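Hydroquinone dioxygenase small subunit (Pseudomonas sp., PDB 4ZXA) probably serves as the small, cupin-fold subunit of a two-subunit, iron-dependent hydroquinone 1,2-dioxygenase, the ring-cleaving enzyme of a hydroquinone pathway. Local coordinates at residues Y138-S143 with I148-I153. Sequence-based numbering, arbitrary orientation.
Sequences YRFEAS and ILQQTI
Ile148 meets Phe140 across the interior of the cupin beta-sandwich, where strands 136-142 and 145-153, successive in sequence, belong to facing sheets; the axes of 138-142 and 148-153 run nearly antiparallel and approach to 11.7 Å. CD1 of Ile148 sits over the centre of the Phe140 ring, 3.7 Å from its centroid, in a CH-pi contact almost along the ring normal. Ile148 has CG1 anti to the carbonyl carbon and an extended chain beyond it (chi2 176°), which carries this methyl across to the opposite sheet. Val90, Val92 and Leu66 also touch the Phe140 side chain, which suits an apolar residue, and its aromatic face suits the methyl; an alanine here would probably leave a gap beneath that methyl and take the ring edge from beside Gln150 OE1. Gln150, two residues on, points into the same interior. Its OE1 lies at that edge, 3.9 Å from Phe140 CZ, with the amide and ring planes 77° apart. An amide suits this position because its NE2 can donate to Tyr138 OH, at 2.9 Å (N-H...O 152°), the acceptor tilted slightly from the amide plane. A tyrosine suits the other end, its hydroxyl accepting that N-H while also hydrogen-bonding to Glu81 OE1; Thr152 OG1 hydrogen-bonds to Glu81 OE2. Gln150 is thus linked through the phenol to a carboxylate, whose negative charge would probably strengthen this buried polar network.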
loop_
_atom_site.group_PDB
_atom_site.type_symbol
_atom_site.label_atom_id
_atom_site.label_comp_id
_atom_site.label_asym_id
_atom_site.label_seq_id
_atom_site.Cartn_x
_atom_site.Cartn_y
_atom_site.Cartn_z
ATOM N N TYR A 138 -23.911 -9.828 -44.168
ATOM C CA TYR A 138 -22.463 -9.708 -44.157
ATOM C C TYR A 138 -21.818 -11.077 -44.259
ATOM O O TYR A 138 -22.362 -12.062 -43.766
ATOM C CB TYR A 138 -21.988 -8.941 -42.911
ATOM C CG TYR A 138 -22.395 -9.571 -41.605
ATOM C CD1 TYR A 138 -23.605 -9.255 -41.011
ATOM C CD2 TYR A 138 -21.566 -10.487 -40.965
ATOM C CE1 TYR A 138 -23.985 -9.833 -39.805
ATOM C CE2 TYR A 138 -21.931 -11.072 -39.755
ATOM C CZ TYR A 138 -23.144 -10.744 -39.173
ATOM O OH TYR A 138 -23.530 -11.327 -37.971
ATOM N N ARG A 139 -20.666 -11.135 -44.921
ATOM C CA ARG A 139 -19.984 -12.402 -45.184
ATOM C C ARG A 139 -18.488 -12.270 -44.903
ATOM O O ARG A 139 -17.880 -11.245 -45.215
ATOM C CB ARG A 139 -20.225 -12.830 -46.639
ATOM C CG ARG A 139 -19.781 -14.253 -46.981
ATOM C CD ARG A 139 -20.393 -14.741 -48.291
ATOM N NE ARG A 139 -19.919 -13.978 -49.448
ATOM C CZ ARG A 139 -20.108 -14.346 -50.717
ATOM N NH1 ARG A 139 -20.764 -15.470 -51.000
ATOM N NH2 ARG A 139 -19.642 -13.594 -51.708
ATOM N N PHE A 140 -17.916 -13.307 -44.297
ATOM C CA PHE A 140 -16.506 -13.331 -43.914
ATOM C C PHE A 140 -15.638 -14.112 -44.918
ATOM O O PHE A 140 -15.974 -15.242 -45.297
ATOM C CB PHE A 140 -16.361 -13.982 -42.537
ATOM C CG PHE A 140 -16.996 -13.203 -41.405
ATOM C CD1 PHE A 140 -16.743 -11.852 -41.233
ATOM C CD2 PHE A 140 -17.836 -13.836 -40.499
ATOM C CE1 PHE A 140 -17.318 -11.153 -40.183
ATOM C CE2 PHE A 140 -18.418 -13.139 -39.452
ATOM C CZ PHE A 140 -18.159 -11.801 -39.294
ATOM N N GLU A 141 -14.517 -13.510 -45.320
ATOM C CA GLU A 141 -13.530 -14.133 -46.211
ATOM C C GLU A 141 -12.176 -14.260 -45.524
ATOM O O GLU A 141 -11.601 -13.258 -45.114
ATOM C CB GLU A 141 -13.303 -13.258 -47.441
ATOM C CG GLU A 141 -14.490 -13.106 -48.353
ATOM C CD GLU A 141 -14.831 -14.396 -49.063
ATOM O OE1 GLU A 141 -14.082 -15.394 -48.894
ATOM O OE2 GLU A 141 -15.857 -14.400 -49.780
ATOM N N ALA A 142 -11.636 -15.468 -45.443
ATOM C CA ALA A 142 -10.349 -15.664 -44.786
ATOM C C ALA A 142 -9.446 -16.633 -45.553
ATOM O O ALA A 142 -9.749 -17.827 -45.655
ATOM C CB ALA A 142 -10.557 -16.150 -43.353
ATOM N N SER A 143 -8.334 -16.120 -46.074
ATOM C CA SER A 143 -7.374 -16.940 -46.814
ATOM C C SER A 143 -6.625 -17.851 -45.861
ATOM O O SER A 143 -6.335 -19.008 -46.185
ATOM C CB SER A 143 -6.364 -16.066 -47.563
ATOM O OG SER A 143 -7.024 -15.132 -48.394
ATOM N N ILE A 148 -12.195 -14.523 -35.032
ATOM C CA ILE A 148 -13.125 -13.391 -34.958
ATOM C C ILE A 148 -13.922 -13.417 -33.651
ATOM O O ILE A 148 -14.529 -14.444 -33.307
ATOM C CB ILE A 148 -14.170 -13.409 -36.094
ATOM C CG1 ILE A 148 -13.512 -13.465 -37.475
ATOM C CG2 ILE A 148 -15.093 -12.206 -35.980
ATOM C CD1 ILE A 148 -14.517 -13.578 -38.630
ATOM N N LEU A 149 -13.922 -12.294 -32.930
ATOM C CA LEU A 149 -14.789 -12.127 -31.771
ATOM C C LEU A 149 -16.020 -11.363 -32.202
ATOM O O LEU A 149 -15.919 -10.255 -32.753
ATOM C CB LEU A 149 -14.092 -11.341 -30.662
ATOM C CG LEU A 149 -13.305 -12.099 -29.601
ATOM C CD1 LEU A 149 -12.574 -11.117 -28.705
ATOM C CD2 LEU A 149 -14.215 -12.948 -28.773
ATOM N N GLN A 150 -17.182 -11.946 -31.949
ATOM C CA GLN A 150 -18.426 -11.289 -32.306
ATOM C C GLN A 150 -19.254 -10.943 -31.066
ATOM O O GLN A 150 -19.548 -11.813 -30.239
ATOM C CB GLN A 150 -19.237 -12.165 -33.271
ATOM C CG GLN A 150 -20.582 -11.571 -33.651
ATOM C CD GLN A 150 -20.974 -11.850 -35.103
ATOM O OE1 GLN A 150 -20.124 -12.164 -35.946
ATOM N NE2 GLN A 150 -22.269 -11.718 -35.400
ATOM N N GLN A 151 -19.617 -9.667 -30.958
ATOM C CA GLN A 151 -20.538 -9.186 -29.936
ATOM C C GLN A 151 -21.970 -9.159 -30.472
ATOM O O GLN A 151 -22.278 -8.434 -31.420
ATOM C CB GLN A 151 -20.128 -7.787 -29.491
ATOM C CG GLN A 151 -21.099 -7.127 -28.529
ATOM C CD GLN A 151 -20.784 -5.656 -28.378
ATOM O OE1 GLN A 151 -20.095 -5.083 -29.225
ATOM N NE2 GLN A 151 -21.273 -5.035 -27.304
ATOM N N THR A 152 -22.849 -9.943 -29.863
ATOM C CA THR A 152 -24.201 -10.062 -30.394
ATOM C C THR A 152 -25.173 -10.611 -29.346
ATOM O O THR A 152 -24.916 -10.502 -28.146
ATOM C CB THR A 152 -24.221 -10.928 -31.695
ATOM O OG1 THR A 152 -25.518 -10.860 -32.305
ATOM C CG2 THR A 152 -23.859 -12.386 -31.398
ATOM N N ILE A 153 -26.276 -11.210 -29.800
ATOM C CA ILE A 153 -27.278 -11.766 -28.899
ATOM C C ILE A 153 -27.513 -13.239 -29.207
ATOM O O ILE A 153 -27.555 -13.623 -30.365
ATOM C CB ILE A 153 -28.600 -10.981 -29.022
ATOM C CG1 ILE A 153 -28.350 -9.504 -28.684
ATOM C CG2 ILE A 153 -29.702 -11.606 -28.157
ATOM C CD1 ILE A 153 -29.580 -8.613 -28.790
#